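Local coordinates for N5-carboxyaminoimidazole ribonucleotide synthetase (Bacillus anthracis, PDB 3QFF), which catalyses the ATP-dependent carboxylation of aminoimidazole ribonucleotide with bicarbonate, giving N5-carboxyaminoimidazole ribonucleotide, a step of purine biosynthesis, at residues A[216-219]-A[225-228]; A[221-226]-A[350-355]; A[333-338]-A[373-378]. One frame throughout, in Å; residues are numbered along the deposited sequence.

In the fold
Contact 1 is the buried one: it pairs strands 209-220 and 223-229 in the middle of the large antiparallel sheet and is held mainly by backbone hydrogen bonds. Contact 2 starts from the same strand 223-229, sharing His225 and Glu226, but lies at the surface, where waters and aliphatic carbons link it to the turn leading into strand 354-361; its centre is about 12 Å from that of contact 1. Contact 3 is partly buried, about 17 Å and 18 Å from the centres of contacts 1 and 2, and joins a loop to segment 373-378 through leucine and arginine side chains. His225 CE1 lies 3.6 Å from Trp378 CB, a direct touch between the strand of contacts 1 and 2 and segment 373-378.

Contact 1 (A[216-219]-A[225-228]); sequences ENIH and HESI
Asn217 CG and Ser227 OG both lie beside their own backbone N (chi1 -59° and -57°), and the amide then turns Asn217 OD1 to 2.9 Å from Ser227 OG. The hydroxyl donates, approaching from a position tilted 33° out of the amide carbonyl plane. Asn217 ND2 has its own partner, the hydroxyl of Ser198 on the next strand. Behind this pair the backbones are those of a beta hairpin, strand 209-220 running antiparallel to strand 223-229 within the large sheet of the ATP-grasp region. Glu216 and Ile228 form a hydrogen-bonded pair, with Glu216 N to Ile228 O at 2.8 Å and Ile228 N to Glu216 O at 2.7 Å, whereas Asn217 and Ser227 make a non-hydrogen-bonded pair. Ile218 N bonds almost straight to Glu226 O at 2.7 Å. Ile218 O accepts from His225 N at 2.7 Å and, at a longer 3.2 Å, from Glu226 N, so that two residues face one, a classic beta bulge. On the face carrying Glu216, Ile218, Glu226 and Ile228, the methyl CD1 of Ile228 touches two neighbours, 3.8 Å from Ile218 CD1 and 3.7 Å from Glu216 CD, in directions roughly at right angles. That carboxylate is buried, and its OE2 is salt-bridged to Lys195 and Arg232. Leu369 of helix 365-374 packs over Glu226 and Ile228 on this same face.

Contact 2 (A[221-226]-A[350-355]); sequences NNILHE and KAQRKM. With ADP (adenosine-5'-diphosphate), chain C.
The tight turn of the hairpin between strands 209-220 and 223-229 borders the ADP pocket, and here it meets the type I beta turn Lys350-Arg353 that leads into strand 354-361. That second turn is closed by Arg353 N bonding to Lys350 O at 3.0 Å, and it presents Gln352 to Ile223. With CG1 anti to its carbonyl carbon (chi1 -59°) and the chain continuing extended (chi2 168°), Ile223 delivers its CD1 methyl to the Gln352 side chain, 3.4 Å from NE2 and close to CD as well. The two side chains cross at a slant, and the methyl also lies near the aliphatic CB and CG of Gln352. The other branch of Ile223, CG2, meets CE of Lys354 at 4.0 Å; the lysine, extended beyond CG, runs past the isoleucine in the opposite direction. Polar groups are joined through water. One water donates to Asn221 O and takes a bond from Gln352 NE2. On the pocket side, Asn222 leans against the nucleotide, OD1 lying 3.4 Å from ADP C4', while its ND2 is hydrogen-bonded to the carbonyl of Asp160. The second water accepts from both Leu224 N and Lys354 NZ, 3.0 Å from each of these two nitrogens.

Contact 3 (A[333-338]-A[373-378]); sequences VNRLTG and KSLHIW
Segment 373-378, which carries the chain on from helix 365-374, packs here on the loop that leads from helix 323-331 to strand 339-343, so the contact joins two elements at the periphery of the C-terminal part of the chain. Leu375 does most of the touching. With CD1 anti to CA (chi2 172°), its two methyls diverge: CD2 rests 3.8 Å from Arg335 CB and equally far from the carbonyl Arg335 O, while CD1 reaches 4.1 Å from Leu336 CD2. The two leucine side chains cross at about a right angle. Beyond CB, the Arg335 chain bends at chi2 and chi3 (-133° and -74°) and carries the guanidinium to the backbone of Ser374, where NH2 is 3.2 Å from Ser374 O. The angle is too poor for a hydrogen bond, and the carbonyl meets the guanidinium obliquely. Just beyond, His376 takes a positive phi and leaves the helical path, with its N bonded to Lys373 O at 2.9 Å. Lys371 NZ donates to Arg335 O, and Gln332 NE2 to Leu375 O. Val333 of this loop packs on Leu305 of the second subunit. Without a formal bond, the guanidinium probably gains an electrostatic attraction from the Ser374 carbonyl, while the leucine methyls supply ordinary apolar contact.

Contact 1 (A[216-219]-A[225-228])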
loop_
_atom_site.group_PDB
_atom_site.type_symbol
_atom_site.label_atom_id
_atom_site.label_comp_id
_atom_site.label_asym_id
_atom_site.label_seq_id
_atom_site.Cartn_x
_atom_site.Cartn_y
_atom_site.Cartn_z
ATOM N N GLU A 216 -13.134 6.370 -16.678
ATOM C CA GLU A 216 -13.053 6.823 -18.070
ATOM C C GLU A 216 -11.601 6.706 -18.526
ATOM O O GLU A 216 -10.698 7.270 -17.890
ATOM C CB GLU A 216 -13.575 8.261 -18.194
ATOM C CG GLU A 216 -13.104 9.027 -19.446
ATOM C CD GLU A 216 -13.504 10.511 -19.418
ATOM O OE1 GLU A 216 -14.086 10.966 -18.414
ATOM O OE2 GLU A 216 -13.229 11.228 -20.404
ATOM N N ASN A 217 -11.378 5.986 -19.628
ATOM C CA ASN A 217 -10.030 5.712 -20.106
ATOM C C ASN A 217 -9.665 6.423 -21.393
ATOM O O ASN A 217 -10.419 6.370 -22.371
ATOM C CB ASN A 217 -9.840 4.208 -20.286
ATOM C CG ASN A 217 -10.056 3.464 -19.007
ATOM O OD1 ASN A 217 -9.633 3.915 -17.945
ATOM N ND2 ASN A 217 -10.744 2.334 -19.085
ATOM N N ILE A 218 -8.498 7.062 -21.383
ATOM C CA ILE A 218 -7.989 7.763 -22.556
ATOM C C ILE A 218 -6.781 7.016 -23.124
ATOM O O ILE A 218 -5.739 6.890 -22.460
ATOM C CB ILE A 218 -7.710 9.285 -22.249
ATOM C CG1 ILE A 218 -8.992 9.948 -21.714
ATOM C CG2 ILE A 218 -7.167 10.010 -23.506
ATOM C CD1 ILE A 218 -8.932 11.466 -21.481
ATOM N N HIS A 219 -6.947 6.488 -24.340
ATOM C CA HIS A 219 -5.888 5.773 -25.051
ATOM C C HIS A 219 -5.215 6.666 -26.093
ATOM O O HIS A 219 -5.864 7.532 -26.686
ATOM C CB HIS A 219 -6.422 4.506 -25.727
ATOM C CG HIS A 219 -6.944 3.491 -24.761
ATOM N ND1 HIS A 219 -8.233 3.524 -24.277
ATOM C CD2 HIS A 219 -6.344 2.432 -24.167
ATOM C CE1 HIS A 219 -8.408 2.523 -23.431
ATOM N NE2 HIS A 219 -7.276 1.849 -23.343
ATOM N N HIS A 225 -3.310 6.032 -21.635
ATOM C CA HIS A 225 -2.652 7.276 -21.247
ATOM C C HIS A 225 -3.134 7.678 -19.850
ATOM O O HIS A 225 -2.334 7.738 -18.917
ATOM C CB HIS A 225 -2.935 8.381 -22.285
ATOM C CG HIS A 225 -2.548 9.763 -21.844
ATOM N ND1 HIS A 225 -1.316 10.061 -21.303
ATOM C CD2 HIS A 225 -3.230 10.933 -21.890
ATOM C CE1 HIS A 225 -1.265 11.349 -21.008
ATOM N NE2 HIS A 225 -2.412 11.902 -21.358
ATOM N N GLU A 226 -4.441 7.925 -19.729
ATOM C CA GLU A 226 -5.088 8.355 -18.490
ATOM C C GLU A 226 -6.340 7.539 -18.149
ATOM O O GLU A 226 -7.092 7.140 -19.050
ATOM C CB GLU A 226 -5.483 9.828 -18.575
ATOM C CG GLU A 226 -4.307 10.781 -18.424
ATOM C CD GLU A 226 -4.667 12.237 -18.678
ATOM O OE1 GLU A 226 -5.634 12.506 -19.437
ATOM O OE2 GLU A 226 -3.968 13.113 -18.121
ATOM N N SER A 227 -6.550 7.302 -16.852
ATOM C CA SER A 227 -7.839 6.843 -16.325
ATOM C C SER A 227 -8.391 7.895 -15.374
ATOM O O SER A 227 -7.685 8.392 -14.484
ATOM C CB SER A 227 -7.731 5.509 -15.588
ATOM O OG SER A 227 -7.197 4.529 -16.436
ATOM N N ILE A 228 -9.658 8.217 -15.555
ATOM C CA ILE A 228 -10.276 9.300 -14.815
ATOM C C ILE A 228 -11.441 8.743 -14.024
ATOM O O ILE A 228 -12.316 8.098 -14.591
ATOM C CB ILE A 228 -10.812 10.372 -15.772
ATOM C CG1 ILE A 228 -9.706 10.896 -16.702
ATOM C CG2 ILE A 228 -11.486 11.486 -14.985
ATOM C CD1 ILE A 228 -10.263 11.636 -17.979
#

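Contact 2 (A[221-226]-A[350-355])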
loop_
_atom_site.group_PDB
_atom_site.type_symbol
_atom_site.label_atom_id
_atom_site.label_comp_id
_atom_site.label_asym_id
_atom_site.label_seq_id
_atom_site.Cartn_x
_atom_site.Cartn_y
_atom_site.Cartn_z
ATOM N N ASN A 221 -2.116 6.016 -29.197
ATOM C CA ASN A 221 -1.333 4.984 -29.906
ATOM C C ASN A 221 -1.633 3.568 -29.436
ATOM O O ASN A 221 -0.725 2.738 -29.348
ATOM C CB ASN A 221 0.172 5.235 -29.776
ATOM C CG ASN A 221 0.640 6.401 -30.603
ATOM O OD1 ASN A 221 0.275 6.538 -31.776
ATOM N ND2 ASN A 221 1.464 7.251 -30.003
ATOM N N ASN A 222 -2.905 3.310 -29.139
ATOM C CA ASN A 222 -3.376 2.033 -28.581
ATOM C C ASN A 222 -2.722 1.616 -27.259
ATOM O O ASN A 222 -2.612 0.423 -26.949
ATOM C CB ASN A 222 -3.310 0.910 -29.624
ATOM C CG ASN A 222 -4.637 0.710 -30.352
ATOM O OD1 ASN A 222 -5.465 1.627 -30.444
ATOM N ND2 ASN A 222 -4.849 -0.503 -30.862
ATOM N N ILE A 223 -2.276 2.614 -26.498
ATOM C CA ILE A 223 -1.755 2.402 -25.146
ATOM C C ILE A 223 -2.536 3.317 -24.220
ATOM O O ILE A 223 -2.862 4.454 -24.592
ATOM C CB ILE A 223 -0.238 2.703 -25.047
ATOM C CG1 ILE A 223 0.546 1.803 -26.006
ATOM C CG2 ILE A 223 0.286 2.484 -23.603
ATOM C CD1 ILE A 223 1.982 2.214 -26.176
ATOM N N LEU A 224 -2.856 2.825 -23.022
ATOM C CA LEU A 224 -3.541 3.662 -22.040
ATOM C C LEU A 224 -2.685 4.862 -21.639
ATOM O O LEU A 224 -1.496 4.724 -21.354
ATOM C CB LEU A 224 -3.967 2.849 -20.805
ATOM C CG LEU A 224 -4.775 3.565 -19.716
ATOM C CD1 LEU A 224 -6.115 4.101 -20.255
ATOM C CD2 LEU A 224 -5.015 2.628 -18.516
ATOM N N HIS A 225 -3.310 6.032 -21.635
ATOM C CA HIS A 225 -2.652 7.276 -21.247
ATOM C C HIS A 225 -3.134 7.678 -19.850
ATOM O O HIS A 225 -2.334 7.738 -18.917
ATOM C CB HIS A 225 -2.935 8.381 -22.285
ATOM C CG HIS A 225 -2.548 9.763 -21.844
ATOM N ND1 HIS A 225 -1.316 10.061 -21.303
ATOM C CD2 HIS A 225 -3.230 10.933 -21.890
ATOM C CE1 HIS A 225 -1.265 11.349 -21.008
ATOM N NE2 HIS A 225 -2.412 11.902 -21.358
ATOM N N GLU A 226 -4.441 7.925 -19.729
ATOM C CA GLU A 226 -5.088 8.355 -18.490
ATOM C C GLU A 226 -6.340 7.539 -18.149
ATOM O O GLU A 226 -7.092 7.140 -19.050
ATOM C CB GLU A 226 -5.483 9.828 -18.575
ATOM C CG GLU A 226 -4.307 10.781 -18.424
ATOM C CD GLU A 226 -4.667 12.237 -18.678
ATOM O OE1 GLU A 226 -5.634 12.506 -19.437
ATOM O OE2 GLU A 226 -3.968 13.113 -18.121
ATOM N N LYS A 350 12.581 1.140 -22.602
ATOM C CA LYS A 350 12.088 1.181 -23.980
ATOM C C LYS A 350 10.924 2.162 -24.101
ATOM O O LYS A 350 10.116 2.291 -23.176
ATOM C CB LYS A 350 11.699 -0.214 -24.475
ATOM C CG LYS A 350 12.866 -1.202 -24.521
ATOM C CD LYS A 350 12.545 -2.459 -25.333
ATOM C CE LYS A 350 12.741 -2.232 -26.835
ATOM N NZ LYS A 350 12.576 -3.495 -27.624
ATOM N N ALA A 351 10.852 2.851 -25.236
ATOM C CA ALA A 351 9.950 3.991 -25.429
ATOM C C ALA A 351 8.490 3.763 -25.027
ATOM O O ALA A 351 7.850 4.660 -24.451
ATOM C CB ALA A 351 10.022 4.481 -26.861
ATOM N N GLN A 352 7.968 2.581 -25.340
ATOM C CA GLN A 352 6.560 2.280 -25.086
ATOM C C GLN A 352 6.357 1.302 -23.929
ATOM O O GLN A 352 5.234 0.868 -23.657
ATOM C CB GLN A 352 5.876 1.786 -26.365
ATOM C CG GLN A 352 5.640 2.900 -27.388
ATOM C CD GLN A 352 4.720 2.477 -28.526
ATOM O OE1 GLN A 352 4.897 1.417 -29.128
ATOM N NE2 GLN A 352 3.742 3.323 -28.838
ATOM N N ARG A 353 7.446 0.974 -23.243
ATOM C CA ARG A 353 7.389 0.091 -22.089
ATOM C C ARG A 353 6.792 0.887 -20.928
ATOM O O ARG A 353 7.111 2.062 -20.740
ATOM C CB ARG A 353 8.792 -0.417 -21.756
ATOM C CG ARG A 353 8.891 -1.353 -20.566
ATOM C CD ARG A 353 10.269 -2.006 -20.527
ATOM N NE ARG A 353 10.333 -3.155 -21.424
ATOM C CZ ARG A 353 11.453 -3.767 -21.805
ATOM N NH1 ARG A 353 12.638 -3.341 -21.379
ATOM N NH2 ARG A 353 11.384 -4.811 -22.621
ATOM N N LYS A 354 5.905 0.242 -20.181
ATOM C CA LYS A 354 5.272 0.847 -19.021
ATOM C C LYS A 354 6.243 0.775 -17.857
ATOM O O LYS A 354 6.593 -0.314 -17.411
ATOM C CB LYS A 354 3.946 0.128 -18.707
ATOM C CG LYS A 354 2.837 0.447 -19.720
ATOM C CD LYS A 354 1.639 -0.489 -19.573
ATOM C CE LYS A 354 0.631 -0.269 -20.732
ATOM N NZ LYS A 354 -0.542 -1.177 -20.580
ATOM N N MET A 355 6.700 1.937 -17.389
ATOM C CA MET A 355 7.741 2.020 -16.342
ATOM C C MET A 355 7.137 2.311 -14.968
ATOM O O MET A 355 7.744 2.004 -13.951
ATOM C CB MET A 355 8.780 3.111 -16.676
ATOM C CG MET A 355 9.402 2.975 -18.092
ATOM S SD MET A 355 10.276 1.426 -18.358
ATOM C CE MET A 355 11.675 1.628 -17.242
HETATM P PB ADP C . -6.342 -3.839 -28.103
HETATM O O1B ADP C . -5.072 -3.711 -28.912
HETATM O O2B ADP C . -6.633 -5.264 -27.684
HETATM O O3B ADP C . -6.447 -2.821 -26.992
HETATM P PA ADP C . -9.018 -2.960 -28.859
HETATM O O1A ADP C . -9.144 -2.516 -27.416
HETATM O O2A ADP C . -10.003 -3.949 -29.439
HETATM O O3A ADP C . -7.514 -3.484 -29.170
HETATM O "O5'" ADP C . -9.117 -1.647 -29.782
HETATM C "C5'" ADP C . -8.107 -0.643 -29.704
HETATM C "C4'" ADP C . -8.743 0.726 -29.889
HETATM O "O4'" ADP C . -9.407 0.771 -31.155
HETATM C "C3'" ADP C . -9.799 1.011 -28.833
HETATM O "O3'" ADP C . -9.256 1.775 -27.753
HETATM C "C2'" ADP C . -10.880 1.768 -29.579
HETATM O "O2'" ADP C . -10.679 3.176 -29.429
HETATM C "C1'" ADP C . -10.688 1.399 -31.042
HETATM N N9 ADP C . -11.759 0.459 -31.478
HETATM C C8 ADP C . -11.696 -0.889 -31.437
HETATM N N7 ADP C . -12.838 -1.450 -31.907
HETATM C C5 ADP C . -13.662 -0.452 -32.266
HETATM C C6 ADP C . -15.028 -0.348 -32.839
HETATM N N6 ADP C . -15.756 -1.455 -33.131
HETATM N N1 ADP C . -15.520 0.898 -33.059
HETATM C C2 ADP C . -14.814 2.008 -32.774
HETATM N N3 ADP C . -13.574 1.983 -32.254
HETATM C C4 ADP C . -12.950 0.807 -31.984
HETATM O O HOH W 1 1.736 2.053 -30.676
HETATM O O HOH W 2 -2.439 -0.058 -22.548
#

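Contact 3 (A[333-338]-A[373-378])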
loop_
_atom_site.group_PDB
_atom_site.type_symbol
_atom_site.label_atom_id
_atom_site.label_comp_id
_atom_site.label_asym_id
_atom_site.label_seq_id
_atom_site.Cartn_x
_atom_site.Cartn_y
_atom_site.Cartn_z
ATOM N N VAL A 333 10.396 15.826 -10.318
ATOM C CA VAL A 333 9.994 15.187 -9.057
ATOM C C VAL A 333 9.579 16.190 -7.971
ATOM O O VAL A 333 8.641 15.942 -7.216
ATOM C CB VAL A 333 11.052 14.149 -8.568
ATOM C CG1 VAL A 333 12.164 14.809 -7.770
ATOM C CG2 VAL A 333 10.386 13.038 -7.761
ATOM N N ASN A 334 10.249 17.344 -7.943
ATOM C CA ASN A 334 9.906 18.432 -7.022
ATOM C C ASN A 334 8.536 19.068 -7.273
ATOM O O ASN A 334 8.039 19.826 -6.448
ATOM C CB ASN A 334 11.009 19.505 -7.037
ATOM C CG ASN A 334 11.180 20.163 -8.409
ATOM O OD1 ASN A 334 11.132 19.497 -9.454
ATOM N ND2 ASN A 334 11.386 21.479 -8.407
ATOM N N ARG A 335 7.916 18.760 -8.408
ATOM C CA ARG A 335 6.631 19.361 -8.740
ATOM C C ARG A 335 5.477 18.386 -8.528
ATOM O O ARG A 335 4.337 18.670 -8.916
ATOM C CB ARG A 335 6.624 19.891 -10.178
ATOM C CG ARG A 335 7.732 20.888 -10.478
ATOM C CD ARG A 335 7.195 22.107 -11.194
ATOM N NE ARG A 335 6.858 21.850 -12.595
ATOM C CZ ARG A 335 6.525 22.793 -13.477
ATOM N NH1 ARG A 335 6.482 24.072 -13.113
ATOM N NH2 ARG A 335 6.238 22.463 -14.731
ATOM N N LEU A 336 5.760 17.264 -7.866
ATOM C CA LEU A 336 4.798 16.169 -7.777
ATOM C C LEU A 336 3.887 16.205 -6.550
ATOM O O LEU A 336 3.439 15.154 -6.074
ATOM C CB LEU A 336 5.497 14.813 -7.908
ATOM C CG LEU A 336 6.147 14.519 -9.265
ATOM C CD1 LEU A 336 6.887 13.196 -9.206
ATOM C CD2 LEU A 336 5.101 14.497 -10.382
ATOM N N THR A 337 3.591 17.413 -6.073
ATOM C CA THR A 337 2.609 17.627 -5.001
ATOM C C THR A 337 1.215 17.097 -5.387
ATOM O O THR A 337 0.750 17.308 -6.516
ATOM C CB THR A 337 2.533 19.126 -4.586
ATOM O OG1 THR A 337 1.605 19.291 -3.498
ATOM C CG2 THR A 337 2.078 19.983 -5.738
ATOM N N GLY A 338 0.561 16.400 -4.456
ATOM C CA GLY A 338 -0.757 15.808 -4.708
ATOM C C GLY A 338 -0.737 14.680 -5.739
ATOM O O GLY A 338 -1.788 14.281 -6.249
ATOM N N LYS A 373 -1.147 18.104 -17.341
ATOM C CA LYS A 373 -0.751 18.968 -18.463
ATOM C C LYS A 373 0.388 19.906 -18.068
ATOM O O LYS A 373 1.408 19.988 -18.770
ATOM C CB LYS A 373 -1.942 19.806 -18.944
ATOM C CG LYS A 373 -2.783 19.167 -20.017
ATOM C CD LYS A 373 -3.859 20.141 -20.513
ATOM C CE LYS A 373 -5.205 19.883 -19.862
ATOM N NZ LYS A 373 -5.853 18.674 -20.479
ATOM N N SER A 374 0.220 20.582 -16.926
ATOM C CA SER A 374 1.149 21.630 -16.494
ATOM C C SER A 374 2.549 21.095 -16.229
ATOM O O SER A 374 3.525 21.844 -16.282
ATOM C CB SER A 374 0.604 22.410 -15.279
ATOM O OG SER A 374 0.734 21.683 -14.068
ATOM N N LEU A 375 2.647 19.796 -15.967
ATOM C CA LEU A 375 3.932 19.154 -15.725
ATOM C C LEU A 375 4.777 19.036 -16.989
ATOM O O LEU A 375 5.993 18.863 -16.910
ATOM C CB LEU A 375 3.730 17.771 -15.090
ATOM C CG LEU A 375 3.189 17.737 -13.649
ATOM C CD1 LEU A 375 2.851 16.319 -13.222
ATOM C CD2 LEU A 375 4.200 18.342 -12.682
ATOM N N HIS A 376 4.115 19.114 -18.147
ATOM C CA HIS A 376 4.752 18.994 -19.465
ATOM C C HIS A 376 5.592 17.731 -19.634
ATOM O O HIS A 376 6.668 17.754 -20.235
ATOM C CB HIS A 376 5.528 20.283 -19.819
ATOM C CG HIS A 376 4.633 21.468 -20.010
ATOM N ND1 HIS A 376 3.769 21.577 -21.079
ATOM C CD2 HIS A 376 4.435 22.570 -19.250
ATOM C CE1 HIS A 376 3.078 22.698 -20.971
ATOM N NE2 HIS A 376 3.464 23.319 -19.869
ATOM N N ILE A 377 5.104 16.629 -19.076
ATOM C CA ILE A 377 5.749 15.333 -19.246
ATOM C C ILE A 377 5.095 14.571 -20.399
ATOM O O ILE A 377 5.761 13.835 -21.128
ATOM C CB ILE A 377 5.663 14.503 -17.943
ATOM C CG1 ILE A 377 6.486 15.169 -16.825
ATOM C CG2 ILE A 377 6.122 13.071 -18.175
ATOM C CD1 ILE A 377 6.149 14.662 -15.418
ATOM N N TRP A 378 3.785 14.755 -20.558
ATOM C CA TRP A 378 3.017 13.961 -21.522
ATOM C C TRP A 378 2.573 14.759 -22.754
ATOM O O TRP A 378 1.574 14.414 -23.376
ATOM C CB TRP A 378 1.821 13.272 -20.836
ATOM C CG TRP A 378 2.237 12.378 -19.680
ATOM C CD1 TRP A 378 2.652 11.078 -19.756
ATOM C CD2 TRP A 378 2.309 12.739 -18.293
ATOM N NE1 TRP A 378 2.973 10.603 -18.500
ATOM C CE2 TRP A 378 2.760 11.599 -17.584
ATOM C CE3 TRP A 378 2.019 13.908 -17.576
ATOM C CZ2 TRP A 378 2.936 11.597 -16.192
ATOM C CZ3 TRP A 378 2.192 13.904 -16.193
ATOM C CH2 TRP A 378 2.646 12.750 -15.519
#